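PDB 6UK5: CalS10 from Micromonospora echinospora, which binds S-adenosylmethionine and probably acts as an amino pentose methyltransferase in the biosynthesis of calicheamicin. Local coordinates for residues F18-E27 and A85-R95. Sequence-based numbering, arbitrary orientation.
Sequences FGPEHAEVYE and APAMLALARHR. With SAM (S-adenosylmethionine), chain D.
Met88 lays its terminal methyl over one face of the Tyr26 ring, with CE 3.9 Å from the ring centroid and only 15° off the normal, a CH-pi contact. The unbranched thioether can reach this place because its chain folds twice: the bend at chi2 puts SD against Ala23 CB, and the further turn at chi3 swings CE between the two rings, 3.7 Å from Phe18 CD1. SD also lies obliquely to the Phe18 and Tyr26 rings, a Met-aromatic contact with each. Single-carbon side chains at Ala23 and Ala87 let the axes of helices 20-27 and 86-95 come within 8.4 Å, crossing at -51°: Ala87 CB packs on the backbone of Gly19 and Pro20, while Ala23 faces the 86-95 helix and its carbonyl is met by Leu91 CD2.

In this Rossmann-like methyltransferase fold, helix 86-95 follows strand 78-83 of the central sheet, and helix 20-32 packs against helix 86-95 beside the cofactor. Phe18 turns one ring face to the ribose, with C3' of S-adenosylmethionine 3.5 Å above the plane, and its CE1 lies 3.3 Å from the cofactor's methyl carbon CE. Replacing Phe18 with alanine would probably deprive the ribose and the sulfonium methyl of this flat apolar wall and leave Met88 CE without the Phe18 ring beside it. Tyr26 suits a double task, its face receiving Met88 while OH donates a hydrogen bond to the cofactor's carboxylate OXT (2.6 Å).

At the far end, long side chains of opposite charge suit Glu27 and Arg95, which reach across from opposite directions to form a salt bridge, OE1 to NH2 at 2.6 Å, their flat groups turned 47° apart. NH2 reaches both carboxylate oxygens, but its hydrogen bond to OE2 is bent and weak. Arg31 also pairs with Glu27, and Glu70 with Arg95.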
loop_
_atom_site.group_PDB
_atom_site.type_symbol
_atom_site.label_atom_id
_atom_site.label_comp_id
_atom_site.label_asym_id
_atom_site.label_seq_id
_atom_site.Cartn_x
_atom_site.Cartn_y
_atom_site.Cartn_z
ATOM N N PHE A 18 6.261 11.690 -13.970
ATOM C CA PHE A 18 7.352 11.175 -14.791
ATOM C C PHE A 18 8.700 11.723 -14.346
ATOM O O PHE A 18 9.633 11.831 -15.145
ATOM C CB PHE A 18 7.086 11.467 -16.269
ATOM C CG PHE A 18 5.712 11.052 -16.702
ATOM C CD1 PHE A 18 5.182 9.857 -16.249
ATOM C CD2 PHE A 18 4.933 11.862 -17.512
ATOM C CE1 PHE A 18 3.919 9.457 -16.610
ATOM C CE2 PHE A 18 3.655 11.469 -17.879
ATOM C CZ PHE A 18 3.150 10.262 -17.426
ATOM N N GLY A 19 8.802 12.062 -13.064
ATOM C CA GLY A 19 10.066 12.370 -12.448
ATOM C C GLY A 19 10.850 11.108 -12.154
ATOM O O GLY A 19 10.491 10.009 -12.591
ATOM N N PRO A 20 11.940 11.239 -11.401
ATOM C CA PRO A 20 12.793 10.074 -11.125
ATOM C C PRO A 20 12.124 9.052 -10.221
ATOM O O PRO A 20 12.183 7.847 -10.484
ATOM C CB PRO A 20 14.031 10.693 -10.455
ATOM C CG PRO A 20 13.965 12.162 -10.775
ATOM C CD PRO A 20 12.511 12.484 -10.862
ATOM N N GLU A 21 11.494 9.523 -9.143
ATOM C CA GLU A 21 10.759 8.622 -8.263
ATOM C C GLU A 21 9.682 7.864 -9.032
ATOM O O GLU A 21 9.570 6.638 -8.923
ATOM C CB GLU A 21 10.147 9.413 -7.106
ATOM C CG GLU A 21 11.085 9.605 -5.929
ATOM C CD GLU A 21 10.557 10.599 -4.908
ATOM O OE1 GLU A 21 10.126 11.700 -5.317
ATOM O OE2 GLU A 21 10.569 10.274 -3.698
ATOM N N HIS A 22 8.883 8.583 -9.825
ATOM C CA HIS A 22 7.810 7.940 -10.577
ATOM C C HIS A 22 8.362 6.894 -11.539
ATOM O O HIS A 22 7.797 5.803 -11.671
ATOM C CB HIS A 22 7.004 8.993 -11.338
ATOM C CG HIS A 22 5.709 8.482 -11.890
ATOM N ND1 HIS A 22 5.057 9.091 -12.941
ATOM C CD2 HIS A 22 4.942 7.425 -11.534
ATOM C CE1 HIS A 22 3.948 8.429 -13.212
ATOM N NE2 HIS A 22 3.853 7.414 -12.373
ATOM N N ALA A 23 9.467 7.210 -12.219
ATOM C CA ALA A 23 10.037 6.272 -13.179
ATOM C C ALA A 23 10.421 4.958 -12.511
ATOM O O ALA A 23 10.301 3.887 -13.120
ATOM C CB ALA A 23 11.259 6.897 -13.856
ATOM N N GLU A 24 10.872 5.020 -11.259
ATOM C CA GLU A 24 11.350 3.824 -10.572
ATOM C C GLU A 24 10.218 2.837 -10.306
ATOM O O GLU A 24 10.423 1.619 -10.362
ATOM C CB GLU A 24 12.028 4.234 -9.264
ATOM C CG GLU A 24 12.638 3.091 -8.472
ATOM C CD GLU A 24 12.946 3.486 -7.049
ATOM O OE1 GLU A 24 13.050 4.704 -6.781
ATOM O OE2 GLU A 24 13.075 2.574 -6.206
ATOM N N VAL A 25 9.019 3.344 -10.021
ATOM C CA VAL A 25 7.876 2.531 -9.623
ATOM C C VAL A 25 6.824 2.433 -10.712
ATOM O O VAL A 25 5.835 1.705 -10.539
ATOM C CB VAL A 25 7.235 3.075 -8.330
ATOM C CG1 VAL A 25 8.193 2.944 -7.158
ATOM C CG2 VAL A 25 6.810 4.529 -8.517
ATOM N N TYR A 26 7.004 3.134 -11.831
ATOM C CA TYR A 26 5.925 3.276 -12.803
ATOM C C TYR A 26 5.511 1.942 -13.415
ATOM O O TYR A 26 4.317 1.696 -13.623
ATOM C CB TYR A 26 6.375 4.265 -13.881
ATOM C CG TYR A 26 5.729 4.085 -15.227
ATOM C CD1 TYR A 26 6.400 3.446 -16.259
ATOM C CD2 TYR A 26 4.456 4.569 -15.473
ATOM C CE1 TYR A 26 5.816 3.285 -17.497
ATOM C CE2 TYR A 26 3.862 4.412 -16.706
ATOM C CZ TYR A 26 4.546 3.772 -17.717
ATOM O OH TYR A 26 3.956 3.617 -18.949
ATOM N N GLU A 27 6.468 1.058 -13.690
ATOM C CA GLU A 27 6.121 -0.215 -14.318
ATOM C C GLU A 27 5.539 -1.202 -13.310
ATOM O O GLU A 27 4.589 -1.930 -13.622
ATOM C CB GLU A 27 7.342 -0.816 -15.010
ATOM C CG GLU A 27 8.135 0.189 -15.821
ATOM C CD GLU A 27 9.265 -0.457 -16.592
ATOM O OE1 GLU A 27 8.987 -1.373 -17.399
ATOM O OE2 GLU A 27 10.431 -0.054 -16.382
ATOM N N ALA A 85 10.422 13.343 -20.847
ATOM C CA ALA A 85 10.817 13.291 -19.445
ATOM C C ALA A 85 12.165 12.591 -19.328
ATOM O O ALA A 85 12.261 11.400 -19.652
ATOM C CB ALA A 85 9.766 12.565 -18.616
ATOM N N PRO A 86 13.221 13.270 -18.868
ATOM C CA PRO A 86 14.539 12.618 -18.838
ATOM C C PRO A 86 14.653 11.535 -17.787
ATOM O O PRO A 86 15.485 10.631 -17.942
ATOM C CB PRO A 86 15.512 13.772 -18.557
ATOM C CG PRO A 86 14.687 14.880 -18.001
ATOM C CD PRO A 86 13.253 14.652 -18.354
ATOM N N ALA A 87 13.842 11.584 -16.729
ATOM C CA ALA A 87 13.858 10.504 -15.751
ATOM C C ALA A 87 13.395 9.197 -16.377
ATOM O O ALA A 87 13.957 8.134 -16.094
ATOM C CB ALA A 87 12.986 10.863 -14.550
ATOM N N MET A 88 12.378 9.255 -17.238
ATOM C CA MET A 88 11.932 8.035 -17.899
ATOM C C MET A 88 12.920 7.622 -18.981
ATOM O O MET A 88 13.212 6.432 -19.142
ATOM C CB MET A 88 10.539 8.235 -18.503
ATOM C CG MET A 88 9.519 8.816 -17.533
ATOM S SD MET A 88 8.932 7.642 -16.294
ATOM C CE MET A 88 7.416 7.016 -17.004
ATOM N N LEU A 89 13.447 8.595 -19.727
ATOM C CA LEU A 89 14.468 8.312 -20.730
ATOM C C LEU A 89 15.763 7.802 -20.110
ATOM O O LEU A 89 16.528 7.108 -20.789
ATOM C CB LEU A 89 14.723 9.558 -21.576
ATOM C CG LEU A 89 15.671 9.371 -22.759
ATOM C CD1 LEU A 89 15.003 8.547 -23.840
ATOM C CD2 LEU A 89 16.069 10.727 -23.312
ATOM N N ALA A 90 16.032 8.124 -18.843
ATOM C CA ALA A 90 17.208 7.574 -18.178
ATOM C C ALA A 90 17.082 6.062 -18.038
ATOM O O ALA A 90 17.911 5.302 -18.549
ATOM C CB ALA A 90 17.392 8.234 -16.811
ATOM N N LEU A 91 16.037 5.607 -17.341
ATOM C CA LEU A 91 15.809 4.172 -17.220
ATOM C C LEU A 91 15.665 3.529 -18.591
ATOM O O LEU A 91 16.043 2.367 -18.775
ATOM C CB LEU A 91 14.596 3.892 -16.328
ATOM C CG LEU A 91 14.793 4.200 -14.833
ATOM C CD1 LEU A 91 15.170 5.645 -14.531
ATOM C CD2 LEU A 91 13.556 3.795 -14.029
ATOM N N ALA A 92 15.114 4.263 -19.562
ATOM C CA ALA A 92 14.997 3.729 -20.914
ATOM C C ALA A 92 16.364 3.325 -21.453
ATOM O O ALA A 92 16.543 2.207 -21.949
ATOM C CB ALA A 92 14.342 4.764 -21.831
ATOM N N ARG A 93 17.347 4.227 -21.364
ATOM C CA ARG A 93 18.703 3.882 -21.782
ATOM C C ARG A 93 19.249 2.725 -20.957
ATOM O O ARG A 93 19.867 1.801 -21.498
ATOM C CB ARG A 93 19.621 5.100 -21.678
ATOM C CG ARG A 93 19.267 6.194 -22.668
ATOM C CD ARG A 93 20.467 6.597 -23.509
ATOM N NE ARG A 93 20.150 7.685 -24.429
ATOM C CZ ARG A 93 19.888 8.935 -24.063
ATOM N NH1 ARG A 93 19.902 9.278 -22.783
ATOM N NH2 ARG A 93 19.610 9.846 -24.986
ATOM N N HIS A 94 19.032 2.766 -19.642
ATOM C CA HIS A 94 19.488 1.691 -18.769
ATOM C C HIS A 94 19.016 0.337 -19.289
ATOM O O HIS A 94 19.813 -0.591 -19.461
ATOM C CB HIS A 94 18.979 1.947 -17.350
ATOM C CG HIS A 94 19.721 1.198 -16.288
ATOM N ND1 HIS A 94 20.305 -0.032 -16.506
ATOM C CD2 HIS A 94 19.985 1.518 -14.999
ATOM C CE1 HIS A 94 20.889 -0.441 -15.393
ATOM N NE2 HIS A 94 20.710 0.481 -14.465
ATOM N N ARG A 95 17.711 0.211 -19.546
ATOM C CA ARG A 95 17.150 -1.046 -20.031
ATOM C C ARG A 95 17.562 -1.359 -21.464
ATOM O O ARG A 95 17.550 -2.533 -21.851
ATOM C CB ARG A 95 15.620 -0.973 -19.914
ATOM C CG ARG A 95 14.809 -1.767 -20.942
ATOM C CD ARG A 95 13.412 -1.179 -21.093
ATOM N NE ARG A 95 12.739 -1.052 -19.806
ATOM C CZ ARG A 95 11.981 -1.996 -19.258
ATOM N NH1 ARG A 95 11.781 -3.151 -19.880
ATOM N NH2 ARG A 95 11.417 -1.780 -18.081
HETATM N N SAM D . 5.110 4.065 -24.241
HETATM C CA SAM D . 5.109 4.390 -22.851
HETATM C C SAM D . 4.748 3.162 -21.959
HETATM O O SAM D . 3.767 2.454 -22.295
HETATM O OXT SAM D . 5.472 2.983 -20.959
HETATM C CB SAM D . 4.126 5.539 -22.584
HETATM C CG SAM D . 4.513 6.186 -21.265
HETATM S SD SAM D . 3.048 7.100 -20.736
HETATM C CE SAM D . 3.369 7.250 -18.986
HETATM C "C5'" SAM D . 3.274 8.837 -21.279
HETATM C "C4'" SAM D . 4.688 9.317 -21.633
HETATM O "O4'" SAM D . 4.583 10.408 -22.564
HETATM C "C3'" SAM D . 5.503 9.832 -20.444
HETATM O "O3'" SAM D . 6.585 8.952 -20.152
HETATM C "C2'" SAM D . 6.030 11.208 -20.896
HETATM O "O2'" SAM D . 7.430 11.340 -20.674
HETATM C "C1'" SAM D . 5.703 11.242 -22.389
HETATM N N9 SAM D . 5.370 12.563 -22.908
HETATM C C8 SAM D . 4.354 13.390 -22.502
HETATM N N7 SAM D . 4.245 14.488 -23.207
HETATM C C5 SAM D . 5.253 14.377 -24.149
HETATM C C6 SAM D . 5.658 15.207 -25.213
HETATM N N6 SAM D . 5.100 16.390 -25.486
HETATM N N1 SAM D . 6.677 14.781 -25.990
HETATM C C2 SAM D . 7.254 13.609 -25.708
HETATM N N3 SAM D . 6.969 12.750 -24.728
HETATM C C4 SAM D . 5.954 13.194 -23.981
#